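Local coordinates for methyltransferase (Thermus thermophilus, PDB 3TMA), which catalyses the S-adenosyl-L-methionine-dependent methylation of guanosine 6 in tRNA(Phe) to N2-methylguanosine, at residues E290-F293 and H294-W297; A321-K324 and R325-P329. All blocks are in the same frame, centred on the assembly; numbering follows the deposited sequence. Where two conformers were deposited one is given.

Contact 1: E290-F293 and H294-W297; sequences EGLF and HLYW
Trp297 N donates to Phe293 O at 2.9 Å, the shortest of four i to i+4 backbone bonds that wind residues 290-297 into the first turns of helix 290-305. The others run from His294 N to Glu290 O, from Leu295 N to Gly291 O and from Tyr296 N to Leu292 O, the last being the straightest, with an N-H...O angle of 167°. The side chains of Phe293 and Trp297, four residues apart on one flank of the helix and both with CG anti to the backbone N (chi1 175° for Phe293), lie side by side and point the same way. Phe293 CZ comes to 3.7 Å from Trp297 CE3, and the ring planes are turned 50° apart, an oblique pairing. On another flank Leu292 sets its CG over one face of the Tyr296 ring, and its CD1 lies 4.3 Å from Leu295 CD2 and 4.4 Å from Tyr296 CE1. The helix belongs to the Rossmann-fold methyltransferase domain. Tyr296 OH hydrogen-bonds Thr317 OG1 at the end of strand 312-317, while the Trp297 indole makes a cation-pi contact with Arg301. Leu295 faces loop residues Arg264 and Pro281, close to Ala263, which by similarity binds S-adenosyl-L-methionine; Phe293 and Tyr296 pack on helix 320-326.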
ATOM      1  N   GLU A 290     -23.634   3.775 -19.251  1.00 81.98           N
ATOM      2  CA  GLU A 290     -23.996   2.677 -20.145  0.50 79.90           C
ATOM      3  C   GLU A 290     -22.765   2.146 -20.890  1.00 76.12           C
ATOM      4  O   GLU A 290     -22.650   0.941 -21.114  1.00 72.39           O
ATOM      5  CB  GLU A 290     -25.094   3.086 -21.132  0.50 84.20           C
ATOM      6  CG  GLU A 290     -26.327   3.745 -20.496  0.50 88.58           C
ATOM      7  CD  GLU A 290     -26.746   3.098 -19.184  0.50 86.63           C
ATOM      8  OE1 GLU A 290     -26.084   2.129 -18.747  0.50 83.79           O
ATOM      9  OE2 GLU A 290     -27.740   3.566 -18.588  0.50 88.42           O
ATOM     10  N   GLY A 291     -21.864   3.056 -21.270  1.00 75.60           N
ATOM     11  CA  GLY A 291     -20.596   2.701 -21.905  1.00 70.77           C
ATOM     12  C   GLY A 291     -19.739   1.914 -20.931  1.00 64.37           C
ATOM     13  O   GLY A 291     -19.097   0.934 -21.305  1.00 61.21           O
ATOM     14  N   LEU A 292     -19.733   2.349 -19.675  1.00 60.39           N
ATOM     15  CA  LEU A 292     -19.032   1.624 -18.640  1.00 56.14           C
ATOM     16  C   LEU A 292     -19.608   0.227 -18.403  1.00 51.40           C
ATOM     17  O   LEU A 292     -18.860  -0.735 -18.283  1.00 47.83           O
ATOM     18  CB  LEU A 292     -18.992   2.418 -17.343  1.00 57.01           C
ATOM     19  CG  LEU A 292     -17.974   1.931 -16.323  1.00 56.20           C
ATOM     20  CD1 LEU A 292     -16.529   1.944 -16.891  1.00 54.01           C
ATOM     21  CD2 LEU A 292     -18.088   2.813 -15.103  1.00 59.56           C
ATOM     22  N   PHE A 293     -20.926   0.107 -18.377  1.00 51.62           N
ATOM     23  CA  PHE A 293     -21.558  -1.191 -18.185  1.00 49.39           C
ATOM     24  C   PHE A 293     -21.172  -2.153 -19.301  1.00 47.49           C
ATOM     25  O   PHE A 293     -20.966  -3.346 -19.051  1.00 43.91           O
ATOM     26  CB  PHE A 293     -23.092  -1.069 -18.118  1.00 52.39           C
ATOM     27  CG  PHE A 293     -23.797  -2.412 -18.028  1.00 52.55           C
ATOM     28  CD1 PHE A 293     -23.753  -3.160 -16.847  1.00 52.20           C
ATOM     29  CD2 PHE A 293     -24.475  -2.934 -19.112  1.00 56.01           C
ATOM     30  CE1 PHE A 293     -24.395  -4.389 -16.747  1.00 50.90           C
ATOM     31  CE2 PHE A 293     -25.130  -4.165 -19.022  1.00 55.60           C
ATOM     32  CZ  PHE A 293     -25.072  -4.901 -17.846  1.00 52.77           C
ATOM     33  N   HIS A 294     -21.103  -1.617 -20.522  1.00 49.19           N
ATOM     34  CA  HIS A 294     -20.739  -2.422 -21.685  0.50 49.46           C
ATOM     35  C   HIS A 294     -19.274  -2.834 -21.654  1.00 46.35           C
ATOM     36  O   HIS A 294     -18.932  -3.923 -22.120  1.00 45.09           O
ATOM     37  CB  HIS A 294     -21.066  -1.713 -23.008  0.50 53.39           C
ATOM     38  CG  HIS A 294     -20.769  -2.541 -24.226  0.50 56.82           C
ATOM     39  ND1 HIS A 294     -21.632  -3.507 -24.700  0.50 61.28           N
ATOM     40  CD2 HIS A 294     -19.690  -2.567 -25.046  0.50 59.91           C
ATOM     41  CE1 HIS A 294     -21.117  -4.063 -25.783  0.50 63.61           C
ATOM     42  NE2 HIS A 294     -19.931  -3.520 -26.006  0.50 62.70           N
ATOM     43  N   LEU A 295     -18.407  -1.996 -21.111  1.00 45.02           N
ATOM     44  CA  LEU A 295     -17.002  -2.415 -20.952  1.00 41.90           C
ATOM     45  C   LEU A 295     -16.902  -3.528 -19.926  1.00 38.88           C
ATOM     46  O   LEU A 295     -16.199  -4.520 -20.162  1.00 35.79           O
ATOM     47  CB  LEU A 295     -16.090  -1.242 -20.576  1.00 43.04           C
ATOM     48  CG  LEU A 295     -14.657  -1.506 -20.038  1.00 45.40           C
ATOM     49  CD1 LEU A 295     -13.773  -2.223 -21.036  1.00 44.66           C
ATOM     50  CD2 LEU A 295     -14.060  -0.169 -19.698  1.00 50.83           C
ATOM     51  N   TYR A 296     -17.610  -3.381 -18.795  1.00 36.84           N
ATOM     52  CA  TYR A 296     -17.584  -4.432 -17.762  1.00 34.40           C
ATOM     53  C   TYR A 296     -18.130  -5.739 -18.342  1.00 34.50           C
ATOM     54  O   TYR A 296     -17.606  -6.820 -18.075  1.00 30.69           O
ATOM     55  CB  TYR A 296     -18.472  -4.061 -16.578  1.00 35.25           C
ATOM     56  CG  TYR A 296     -17.858  -3.115 -15.564  1.00 41.23           C
ATOM     57  CD1 TYR A 296     -16.545  -2.683 -15.679  1.00 43.86           C
ATOM     58  CD2 TYR A 296     -18.629  -2.617 -14.508  1.00 49.68           C
ATOM     59  CE1 TYR A 296     -15.975  -1.849 -14.704  1.00 48.72           C
ATOM     60  CE2 TYR A 296     -18.083  -1.762 -13.547  1.00 52.23           C
ATOM     61  CZ  TYR A 296     -16.746  -1.388 -13.655  1.00 52.85           C
ATOM     62  OH  TYR A 296     -16.210  -0.523 -12.715  1.00 55.11           O
ATOM     63  N   TRP A 297     -19.248  -5.630 -19.040  1.00 34.16           N
ATOM     64  CA  TRP A 297     -19.910  -6.798 -19.627  1.00 37.46           C
ATOM     65  C   TRP A 297     -18.959  -7.629 -20.526  1.00 36.30           C
ATOM     66  O   TRP A 297     -18.787  -8.857 -20.346  1.00 34.73           O
ATOM     67  CB  TRP A 297     -21.084  -6.288 -20.479  1.00 40.86           C
ATOM     68  CG  TRP A 297     -21.795  -7.382 -21.149  1.00 47.70           C
ATOM     69  CD1 TRP A 297     -21.489  -7.973 -22.356  1.00 48.15           C
ATOM     70  CD2 TRP A 297     -22.913  -8.074 -20.636  1.00 50.24           C
ATOM     71  NE1 TRP A 297     -22.351  -8.996 -22.605  1.00 48.59           N
ATOM     72  CE2 TRP A 297     -23.256  -9.062 -21.577  1.00 54.85           C
ATOM     73  CE3 TRP A 297     -23.689  -7.930 -19.483  1.00 54.99           C
ATOM     74  CZ2 TRP A 297     -24.335  -9.904 -21.397  1.00 59.30           C
ATOM     75  CZ3 TRP A 297     -24.766  -8.763 -19.312  1.00 58.55           C
ATOM     76  CH2 TRP A 297     -25.070  -9.746 -20.252  1.00 60.79           C
TER

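Contact 2: A321-K324 and R325-P329; sequences ALLK and RALPP
Ala321 O accepts a hydrogen bond from Arg325 N at 3.0 Å, a nearly straight i to i+4 bond. The same carbonyl oxygen has Arg325 CB beside it at 3.4 Å, and from there the arginine chain bends at chi2 and chi3 as its end leads away. Leu322 O takes the next regular bond, from Ala326 N at 3.1 Å, while the methyl of Ala326 rests near this oxygen. Leu323 follows with its O also reached by Ala326 N, but weakly, at an N-H...O angle of 124°, so the amide is shared between an i+4 and an i+3 acceptor. Such tightening of the pitch marks the last turn of helix 320-326, which leads from strand 312-317 to the edge strand 331-338 of the Rossmann-fold sheet, the antiparallel strand 347-353 lying between the two. The Leu323 side chain turns back toward the chain leaving the helix: its CD1 lies 3.9 Å from Leu327 CG and 4.0 Å from Leu327 CD2, the two leucines crossing at a slant. Leu327 meets it with CG anti to its own carbonyl carbon (chi1 -85°), and beyond this pair touches Leu351 of strand 347-353. Lys324 O closes the turn by accepting Leu327 N at 3.3 Å; the donor stands above the carbonyl plane, 70° out of it, and so off the lone pairs. Leu327 CB also lies 3.5 Å from Lys324 O, while the lysine side chain touches Phe349 of strand 347-353.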
ATOM      1  N   ALA A 321     -22.214  -2.235  -7.538  1.00 39.95           N
ATOM      2  CA  ALA A 321     -23.520  -2.653  -8.015  1.00 42.99           C
ATOM      3  C   ALA A 321     -23.503  -2.908  -9.535  1.00 43.26           C
ATOM      4  O   ALA A 321     -24.066  -3.878 -10.033  1.00 43.28           O
ATOM      5  CB  ALA A 321     -24.577  -1.625  -7.650  1.00 45.44           C
ATOM      6  N   LEU A 322     -22.878  -2.019 -10.281  1.00 41.93           N
ATOM      7  CA  LEU A 322     -22.828  -2.181 -11.721  1.00 40.95           C
ATOM      8  C   LEU A 322     -21.977  -3.398 -12.112  1.00 40.00           C
ATOM      9  O   LEU A 322     -22.289  -4.122 -13.062  1.00 39.74           O
ATOM     10  CB  LEU A 322     -22.206  -0.935 -12.343  1.00 42.84           C
ATOM     11  CG  LEU A 322     -22.357  -0.802 -13.848  1.00 47.87           C
ATOM     12  CD1 LEU A 322     -23.870  -0.639 -14.181  1.00 52.81           C
ATOM     13  CD2 LEU A 322     -21.570   0.424 -14.273  1.00 53.86           C
ATOM     14  N   LEU A 323     -20.839  -3.548 -11.451  1.00 37.19           N
ATOM     15  CA  LEU A 323     -19.978  -4.716 -11.672  1.00 38.63           C
ATOM     16  C   LEU A 323     -20.756  -6.001 -11.452  1.00 39.29           C
ATOM     17  O   LEU A 323     -20.666  -6.941 -12.242  1.00 38.32           O
ATOM     18  CB  LEU A 323     -18.778  -4.685 -10.712  1.00 37.69           C
ATOM     19  CG  LEU A 323     -17.632  -5.693 -10.923  1.00 42.12           C
ATOM     20  CD1 LEU A 323     -18.037  -7.132 -10.687  1.00 42.59           C
ATOM     21  CD2 LEU A 323     -17.089  -5.509 -12.321  1.00 45.84           C
ATOM     22  N   LYS A 324     -21.484  -6.063 -10.350  1.00 38.43           N
ATOM     23  CA  LYS A 324     -22.229  -7.271 -10.021  1.00 41.24           C
ATOM     24  C   LYS A 324     -23.369  -7.542 -10.983  1.00 44.67           C
ATOM     25  O   LYS A 324     -23.593  -8.682 -11.375  1.00 46.93           O
ATOM     26  CB  LYS A 324     -22.672  -7.276  -8.560  1.00 40.98           C
ATOM     27  CG  LYS A 324     -21.461  -7.216  -7.624  1.00 45.99           C
ATOM     28  CD  LYS A 324     -21.714  -7.954  -6.321  1.00 56.06           C
ATOM     29  CE  LYS A 324     -21.818  -7.002  -5.175  1.00 59.70           C
ATOM     30  NZ  LYS A 324     -22.965  -6.116  -5.407  1.00 64.04           N
ATOM     31  N   ARG A 325     -24.053  -6.488 -11.410  1.00 42.69           N
ATOM     32  CA  ARG A 325     -24.985  -6.602 -12.486  1.00 44.42           C
ATOM     33  C   ARG A 325     -24.394  -7.222 -13.772  1.00 44.53           C
ATOM     34  O   ARG A 325     -25.082  -7.986 -14.455  1.00 45.26           O
ATOM     35  CB  ARG A 325     -25.568  -5.210 -12.778  1.00 49.30           C
ATOM     36  CG  ARG A 325     -26.446  -5.099 -14.028  1.00 58.38           C
ATOM     37  CD  ARG A 325     -27.932  -5.369 -13.749  1.00 69.35           C
ATOM     38  NE  ARG A 325     -28.443  -4.426 -12.761  1.00 74.48           N
ATOM     39  CZ  ARG A 325     -29.502  -3.641 -12.936  1.00 76.60           C
ATOM     40  NH1 ARG A 325     -29.841  -2.792 -11.977  1.00 75.37           N
ATOM     41  NH2 ARG A 325     -30.232  -3.711 -14.048  1.00 79.11           N
ATOM     42  N   ALA A 326     -23.137  -6.891 -14.103  1.00 38.67           N
ATOM     43  CA  ALA A 326     -22.482  -7.378 -15.312  1.00 37.72           C
ATOM     44  C   ALA A 326     -21.830  -8.760 -15.206  1.00 36.52           C
ATOM     45  O   ALA A 326     -21.284  -9.254 -16.193  1.00 35.81           O
ATOM     46  CB  ALA A 326     -21.439  -6.338 -15.784  1.00 38.27           C
ATOM     47  N   LEU A 327     -21.747  -9.319 -13.996  1.00 36.01           N
ATOM     48  CA  LEU A 327     -21.056 -10.601 -13.783  1.00 36.90           C
ATOM     49  C   LEU A 327     -21.720 -11.724 -14.552  1.00 38.37           C
ATOM     50  O   LEU A 327     -22.933 -11.920 -14.401  1.00 42.20           O
ATOM     51  CB  LEU A 327     -21.093 -10.989 -12.315  1.00 36.23           C
ATOM     52  CG  LEU A 327     -20.048 -10.445 -11.357  1.00 38.98           C
ATOM     53  CD1 LEU A 327     -20.306 -10.938  -9.922  1.00 39.30           C
ATOM     54  CD2 LEU A 327     -18.646 -10.894 -11.823  1.00 37.07           C
ATOM     55  N   PRO A 328     -20.942 -12.505 -15.340  1.00 36.51           N
ATOM     56  CA  PRO A 328     -21.612 -13.676 -15.881  1.00 37.55           C
ATOM     57  C   PRO A 328     -21.769 -14.761 -14.818  1.00 38.38           C
ATOM     58  O   PRO A 328     -21.005 -14.790 -13.835  1.00 37.39           O
ATOM     59  CB  PRO A 328     -20.689 -14.128 -17.029  1.00 38.42           C
ATOM     60  CG  PRO A 328     -19.323 -13.579 -16.670  1.00 36.77           C
ATOM     61  CD  PRO A 328     -19.616 -12.266 -15.960  1.00 35.55           C
ATOM     62  N   PRO A 329     -22.749 -15.659 -15.002  1.00 41.16           N
ATOM     63  CA  PRO A 329     -23.044 -16.658 -13.961  1.00 42.09           C
ATOM     64  C   PRO A 329     -21.982 -17.787 -13.829  1.00 42.15           C
ATOM     65  O   PRO A 329     -21.986 -18.530 -12.836  1.00 43.60           O
ATOM     66  CB  PRO A 329     -24.422 -17.212 -14.381  1.00 46.96           C
ATOM     67  CG  PRO A 329     -24.561 -16.866 -15.844  1.00 50.02           C
ATOM     68  CD  PRO A 329     -23.840 -15.548 -15.995  1.00 45.57           C
TER

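From the N terminus, the chain first makes contact 1 at the start of helix 290-305, runs through strand 312-317, and then makes contact 2 along helix 320-326 and its exit toward strand 331-338. Each contact closes just one or two helical turns; they follow in series, neither nesting nor crossing. Their centres lie about 10 Å apart, and the helices meet through Phe293: its CE1 is 3.5 Å from Arg325 CG and 3.7 Å from Ala326 CB, and its CD1 touches Leu322 CD1. Tyr296 CD2 also packs on Leu323 CA. Arg301 adds a polar tie, hydrogen-bonding both Trp297 O and Ala326 O through NH1.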